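Beta-porphyranase B (Bacteroides plebeius, PDB 4AWD) hydrolyses the sulfated red-algal polysaccharide porphyran at β-D-galactopyranose-(1→4)-α-L-galactopyranose-6-sulfate linkages, releasing mostly disaccharides. Local coordinates at residues 55-60 against 311-316; 239-244 against 255-260. One frame throughout, in Å; residues are numbered along the deposited sequence.

Contact 1: 55-60 against 311-316; sequences TDEFNG and YDWVRA. With CA (calcium ion), chain C.
Glu57 meets Trp313 and Arg315 through a side chain that starts out from the wrong side: its CB points away from the 311-316 segment. CG lies beside the backbone N, anti to the carbonyl carbon, and a bend at chi2 (-61°) folds the chain back toward the strand. CD thus arrives in plane at the edge of the Arg315 guanidinium. At the tip, Arg315 NH1 meets Glu57 OE1 on the oxygen's syn side, 2.8 Å away, in a bent salt bridge (N-H...O 133°), and OE1 lies 3.3 Å from Trp313 CB. The same oxygen accepts a bond from a water that is itself a calcium ligand. Arg315 lays one face of its guanidinium over the Trp313 ring, with Arg315 CZ 3.3 Å above the ring plane.

The backbones run antiparallel, joined by the single bridge Asp56-Val314. Beyond it, Glu57 O and Asp312 O, 2.8 Å apart, both bind the calcium ion. Asn59 OD1, Asp312 OD1, the water and Gly94 O complete its ligands, while Asp312 OD2 pairs with Arg139. By taking ligands from both segments, calcium ties the 55-60 loop to the corner at Asp312; without it the close oxygens would probably repel one another.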
loop_
_atom_site.group_PDB
_atom_site.type_symbol
_atom_site.label_atom_id
_atom_site.label_comp_id
_atom_site.label_asym_id
_atom_site.label_seq_id
_atom_site.Cartn_x
_atom_site.Cartn_y
_atom_site.Cartn_z
ATOM N N THR A 55 11.078 -1.116 -8.751
ATOM C CA THR A 55 11.009 0.094 -9.534
ATOM C C THR A 55 10.453 -0.276 -10.886
ATOM O O THR A 55 10.910 -1.256 -11.510
ATOM C CB THR A 55 12.411 0.756 -9.660
ATOM O OG1 THR A 55 12.799 1.302 -8.393
ATOM C CG2 THR A 55 12.397 1.862 -10.676
ATOM N N ASP A 56 9.470 0.505 -11.328
ATOM C CA ASP A 56 8.818 0.286 -12.608
ATOM C C ASP A 56 8.068 1.515 -13.099
ATOM O O ASP A 56 7.210 2.077 -12.386
ATOM C CB ASP A 56 7.838 -0.893 -12.539
ATOM C CG ASP A 56 7.637 -1.567 -13.896
ATOM O OD1 ASP A 56 7.621 -0.870 -14.945
ATOM O OD2 ASP A 56 7.487 -2.805 -13.904
ATOM N N GLU A 57 8.356 1.879 -14.345
ATOM C CA GLU A 57 7.743 3.024 -14.983
ATOM C C GLU A 57 6.445 2.625 -15.678
ATOM O O GLU A 57 5.642 3.472 -16.046
ATOM C CB GLU A 57 8.723 3.646 -15.979
ATOM C CG GLU A 57 10.021 4.135 -15.362
ATOM C CD GLU A 57 9.823 5.232 -14.314
ATOM O OE1 GLU A 57 8.874 6.048 -14.434
ATOM O OE2 GLU A 57 10.642 5.294 -13.370
ATOM N N PHE A 58 6.243 1.328 -15.852
ATOM C CA PHE A 58 5.052 0.797 -16.532
ATOM C C PHE A 58 4.877 1.434 -17.919
ATOM O O PHE A 58 3.761 1.764 -18.338
ATOM C CB PHE A 58 3.770 0.955 -15.679
ATOM C CG PHE A 58 3.903 0.478 -14.252
ATOM C CD1 PHE A 58 4.061 -0.878 -13.957
ATOM C CD2 PHE A 58 3.841 1.390 -13.193
ATOM C CE1 PHE A 58 4.166 -1.317 -12.625
ATOM C CE2 PHE A 58 3.951 0.968 -11.861
ATOM C CZ PHE A 58 4.106 -0.385 -11.569
ATOM N N ASN A 59 5.983 1.608 -18.626
ATOM C CA ASN A 59 5.941 2.282 -19.935
ATOM C C ASN A 59 6.003 1.306 -21.106
ATOM O O ASN A 59 6.134 1.720 -22.262
ATOM C CB ASN A 59 7.029 3.369 -20.031
ATOM C CG ASN A 59 6.689 4.616 -19.193
ATOM O OD1 ASN A 59 5.589 4.726 -18.637
ATOM N ND2 ASN A 59 7.629 5.554 -19.103
ATOM N N GLY A 60 5.892 0.016 -20.803
ATOM C CA GLY A 60 5.872 -1.017 -21.822
ATOM C C GLY A 60 4.489 -1.445 -22.276
ATOM O O GLY A 60 3.488 -0.740 -22.068
ATOM N N TYR A 311 -1.328 4.196 -11.775
ATOM C CA TYR A 311 0.002 4.383 -11.232
ATOM C C TYR A 311 0.949 4.654 -12.386
ATOM O O TYR A 311 1.214 3.767 -13.209
ATOM C CB TYR A 311 0.454 3.144 -10.447
ATOM C CG TYR A 311 -0.491 2.731 -9.342
ATOM C CD1 TYR A 311 -1.631 1.968 -9.617
ATOM C CD2 TYR A 311 -0.239 3.097 -8.024
ATOM C CE1 TYR A 311 -2.497 1.587 -8.613
ATOM C CE2 TYR A 311 -1.113 2.717 -6.998
ATOM C CZ TYR A 311 -2.232 1.962 -7.304
ATOM O OH TYR A 311 -3.079 1.588 -6.294
ATOM N N ASP A 312 1.432 5.891 -12.454
ATOM C CA ASP A 312 2.399 6.313 -13.469
ATOM C C ASP A 312 3.725 5.587 -13.262
ATOM O O ASP A 312 4.365 5.158 -14.220
ATOM C CB ASP A 312 2.617 7.835 -13.416
ATOM C CG ASP A 312 3.427 8.352 -14.591
ATOM O OD1 ASP A 312 3.789 7.548 -15.470
ATOM O OD2 ASP A 312 3.710 9.567 -14.636
ATOM N N TRP A 313 4.130 5.433 -12.013
ATOM C CA TRP A 313 5.324 4.666 -11.723
ATOM C C TRP A 313 5.389 4.247 -10.283
ATOM O O TRP A 313 4.697 4.793 -9.428
ATOM C CB TRP A 313 6.602 5.440 -12.093
ATOM C CG TRP A 313 6.607 6.896 -11.711
ATOM C CD1 TRP A 313 6.377 7.963 -12.546
ATOM C CD2 TRP A 313 6.862 7.449 -10.419
ATOM N NE1 TRP A 313 6.492 9.139 -11.852
ATOM C CE2 TRP A 313 6.783 8.854 -10.544
ATOM C CE3 TRP A 313 7.168 6.899 -9.169
ATOM C CZ2 TRP A 313 6.982 9.711 -9.468
ATOM C CZ3 TRP A 313 7.379 7.757 -8.091
ATOM C CH2 TRP A 313 7.278 9.144 -8.249
ATOM N N VAL A 314 6.236 3.262 -10.027
ATOM C CA VAL A 314 6.610 2.910 -8.680
ATOM C C VAL A 314 8.134 2.989 -8.669
ATOM O O VAL A 314 8.787 2.413 -9.553
ATOM C CB VAL A 314 6.061 1.520 -8.342
ATOM C CG1 VAL A 314 6.791 0.901 -7.168
ATOM C CG2 VAL A 314 4.543 1.616 -8.065
ATOM N N ARG A 315 8.711 3.736 -7.731
ATOM C CA ARG A 315 10.167 3.886 -7.727
ATOM C C ARG A 315 10.756 3.676 -6.340
ATOM O O ARG A 315 10.291 4.261 -5.368
ATOM C CB ARG A 315 10.597 5.217 -8.391
ATOM C CG ARG A 315 9.837 5.472 -9.727
ATOM C CD ARG A 315 10.515 6.346 -10.767
ATOM N NE ARG A 315 10.278 7.775 -10.638
ATOM C CZ ARG A 315 9.911 8.612 -11.618
ATOM N NH1 ARG A 315 9.683 8.207 -12.859
ATOM N NH2 ARG A 315 9.769 9.897 -11.339
ATOM N N ALA A 316 11.743 2.791 -6.245
ATOM C CA ALA A 316 12.383 2.489 -4.962
ATOM C C ALA A 316 13.878 2.808 -4.983
ATOM O O ALA A 316 14.542 2.689 -6.023
ATOM C CB ALA A 316 12.168 1.039 -4.587
HETATM CA CA CA C . 4.779 5.683 -16.591
HETATM O O HOH W 1 6.919 6.635 -16.260
#

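Contact 2: 239-244 against 255-260; sequences DFHTYG and FYYDGK
Tyr257 and His241 cross obliquely, with the phenol hydroxyl rather than the ring lying over the imidazole: Tyr257 OH sits 3.0 Å above the His241 ring plane, over its centre. The two rings themselves are tilted by 35°. With CG anti to the backbone N (chi1 176°), the Tyr257 side chain reaches across to His241, and its hydroxyl is hydrogen-bonded to Asp234.

Asp258 approaches the same imidazole from another direction. Its carboxylate comes to the ring edge, and OD2 accepts from His241 ND1 at 2.9 Å through its syn lone pair. The N-H...O angle is 158° and the oxygen lies close to the imidazole plane, which should help fix the ring's rotation. The other oxygen, Asp258 OD1, takes the backbone N of Thr242 at 2.8 Å, so one carboxylate grips two successive residues of the opposing strand.

Strands 241-249 and 252-257 form an antiparallel β-hairpin of the GH16 β-jelly-roll, and this contact lies at its open end, where the second strand leaves through a type I' turn from Tyr257 to Lys260. Both central turn residues, Asp258 and Gly259, have positive phi. Gly244 and Tyr256 make the hydrogen-bonded pair, exchanging two backbone bonds, whereas Tyr243 and Tyr257 form the adjacent non-hydrogen-bonded pair. The Tyr243 side chain lies about 9 Å from that of Glu181, the probable proton donor.

His241, Tyr243 and Tyr257 form an aromatic cluster, in which the two tyrosines lie side by side and point the same way. Their planes are 43° apart, neither stacked nor edge-to-face, and the closest carbons are Tyr243 CE1 and Tyr257 CE1 at 3.6 Å. Tyr243 also packs on Met140 of the adjacent strand 134-141 and on Ile180 of strand 168-182.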
loop_
_atom_site.group_PDB
_atom_site.type_symbol
_atom_site.label_atom_id
_atom_site.label_comp_id
_atom_site.label_asym_id
_atom_site.label_seq_id
_atom_site.Cartn_x
_atom_site.Cartn_y
_atom_site.Cartn_z
ATOM N N ASP A 239 -6.225 14.137 -9.723
ATOM C CA ASP A 239 -4.928 14.274 -10.354
ATOM C C ASP A 239 -3.895 13.315 -9.798
ATOM O O ASP A 239 -4.099 12.669 -8.762
ATOM C CB ASP A 239 -4.425 15.721 -10.225
ATOM C CG ASP A 239 -3.636 16.180 -11.442
ATOM O OD1 ASP A 239 -3.279 15.346 -12.314
ATOM O OD2 ASP A 239 -3.367 17.396 -11.516
ATOM N N PHE A 240 -2.786 13.225 -10.516
ATOM C CA PHE A 240 -1.675 12.400 -10.108
ATOM C C PHE A 240 -0.937 13.148 -9.036
ATOM O O PHE A 240 -0.712 14.351 -9.144
ATOM C CB PHE A 240 -0.729 12.148 -11.276
ATOM C CG PHE A 240 -1.179 11.055 -12.187
ATOM C CD1 PHE A 240 -0.857 9.723 -11.907
ATOM C CD2 PHE A 240 -1.911 11.354 -13.340
ATOM C CE1 PHE A 240 -1.263 8.707 -12.745
ATOM C CE2 PHE A 240 -2.335 10.355 -14.182
ATOM C CZ PHE A 240 -2.019 9.018 -13.890
ATOM N N HIS A 241 -0.577 12.428 -7.988
ATOM C CA HIS A 241 0.263 12.989 -6.959
ATOM C C HIS A 241 1.271 11.952 -6.526
ATOM O O HIS A 241 1.136 10.758 -6.793
ATOM C CB HIS A 241 -0.564 13.485 -5.761
ATOM C CG HIS A 241 -1.485 14.618 -6.091
ATOM N ND1 HIS A 241 -1.061 15.928 -6.154
ATOM C CD2 HIS A 241 -2.812 14.638 -6.368
ATOM C CE1 HIS A 241 -2.086 16.704 -6.466
ATOM N NE2 HIS A 241 -3.160 15.946 -6.603
ATOM N N THR A 242 2.262 12.430 -5.814
ATOM C CA THR A 242 3.393 11.638 -5.420
ATOM C C THR A 242 3.202 11.267 -3.942
ATOM O O THR A 242 2.909 12.131 -3.112
ATOM C CB THR A 242 4.680 12.475 -5.754
ATOM O OG1 THR A 242 5.193 12.054 -7.027
ATOM C CG2 THR A 242 5.734 12.364 -4.731
ATOM N N TYR A 243 3.305 9.977 -3.635
ATOM C CA TYR A 243 3.154 9.488 -2.259
ATOM C C TYR A 243 4.352 8.610 -1.920
ATOM O O TYR A 243 4.559 7.554 -2.520
ATOM C CB TYR A 243 1.847 8.706 -2.078
ATOM C CG TYR A 243 0.601 9.470 -2.457
ATOM C CD1 TYR A 243 -0.045 10.288 -1.530
ATOM C CD2 TYR A 243 0.062 9.371 -3.747
ATOM C CE1 TYR A 243 -1.190 10.990 -1.860
ATOM C CE2 TYR A 243 -1.083 10.087 -4.103
ATOM C CZ TYR A 243 -1.706 10.894 -3.144
ATOM O OH TYR A 243 -2.838 11.604 -3.471
ATOM N N GLY A 244 5.141 9.063 -0.959
ATOM C CA GLY A 244 6.435 8.470 -0.716
ATOM C C GLY A 244 6.792 8.274 0.734
ATOM O O GLY A 244 6.327 8.981 1.636
ATOM N N PHE A 255 7.071 10.384 5.771
ATOM C CA PHE A 255 6.185 10.417 4.604
ATOM C C PHE A 255 6.208 11.711 3.797
ATOM O O PHE A 255 6.309 12.810 4.351
ATOM C CB PHE A 255 4.760 10.031 5.008
ATOM C CG PHE A 255 4.681 8.683 5.647
ATOM C CD1 PHE A 255 4.598 7.545 4.864
ATOM C CD2 PHE A 255 4.742 8.553 7.038
ATOM C CE1 PHE A 255 4.557 6.276 5.450
ATOM C CE2 PHE A 255 4.693 7.293 7.634
ATOM C CZ PHE A 255 4.596 6.146 6.835
ATOM N N TYR A 256 6.121 11.562 2.477
ATOM C CA TYR A 256 6.235 12.686 1.551
ATOM C C TYR A 256 5.060 12.739 0.586
ATOM O O TYR A 256 4.668 11.732 -0.000
ATOM C CB TYR A 256 7.558 12.629 0.788
ATOM C CG TYR A 256 8.763 12.790 1.692
ATOM C CD1 TYR A 256 9.197 11.737 2.513
ATOM C CD2 TYR A 256 9.464 14.002 1.741
ATOM C CE1 TYR A 256 10.283 11.885 3.355
ATOM C CE2 TYR A 256 10.564 14.159 2.589
ATOM C CZ TYR A 256 10.967 13.095 3.387
ATOM O OH TYR A 256 12.048 13.244 4.223
ATOM N N TYR A 257 4.492 13.926 0.461
ATOM C CA TYR A 257 3.449 14.175 -0.499
ATOM C C TYR A 257 3.996 15.189 -1.471
ATOM O O TYR A 257 4.472 16.223 -1.046
ATOM C CB TYR A 257 2.211 14.740 0.202
ATOM C CG TYR A 257 1.097 15.122 -0.737
ATOM C CD1 TYR A 257 0.495 14.158 -1.553
ATOM C CD2 TYR A 257 0.643 16.436 -0.816
ATOM C CE1 TYR A 257 -0.523 14.486 -2.406
ATOM C CE2 TYR A 257 -0.388 16.782 -1.685
ATOM C CZ TYR A 257 -0.972 15.801 -2.471
ATOM O OH TYR A 257 -2.007 16.113 -3.329
ATOM N N ASP A 258 3.932 14.892 -2.765
ATOM C CA ASP A 258 4.494 15.759 -3.809
ATOM C C ASP A 258 5.924 16.286 -3.488
ATOM O O ASP A 258 6.271 17.433 -3.771
ATOM C CB ASP A 258 3.504 16.881 -4.168
ATOM C CG ASP A 258 2.316 16.389 -5.008
ATOM O OD1 ASP A 258 2.377 15.265 -5.574
ATOM O OD2 ASP A 258 1.317 17.139 -5.120
ATOM N N GLY A 259 6.741 15.416 -2.896
ATOM C CA GLY A 259 8.134 15.718 -2.573
ATOM C C GLY A 259 8.357 16.523 -1.296
ATOM O O GLY A 259 9.490 16.877 -0.983
ATOM N N LYS A 260 7.299 16.806 -0.548
ATOM C CA LYS A 260 7.436 17.600 0.660
ATOM C C LYS A 260 7.203 16.743 1.888
ATOM O O LYS A 260 6.225 16.005 1.955
ATOM C CB LYS A 260 6.437 18.781 0.656
ATOM C CG LYS A 260 6.674 19.847 -0.440
ATOM C CD LYS A 260 5.454 20.781 -0.592
ATOM C CE LYS A 260 4.402 20.236 -1.601
ATOM N NZ LYS A 260 3.360 19.324 -1.010
#

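The two contacts lie with their centres 15 Å apart in the β-rich GH16 fold, and contact 2 falls within the 250 residues between the two segments of contact 1. Strand 134-141 links them, pairing antiparallel with both 308-321 and 241-249. They also touch directly: Trp313 CH2 packs 3.8 Å from Thr242 OG1, and Phe240 packs against Asp312. Contact 1 brings a loop from early in the chain onto strand 308-321, close to the C-terminus, with calcium at the junction, whereas contact 2 joins two strands consecutive in the chain. Long-range closure and local hairpin pairing thus meet on the same group of strands.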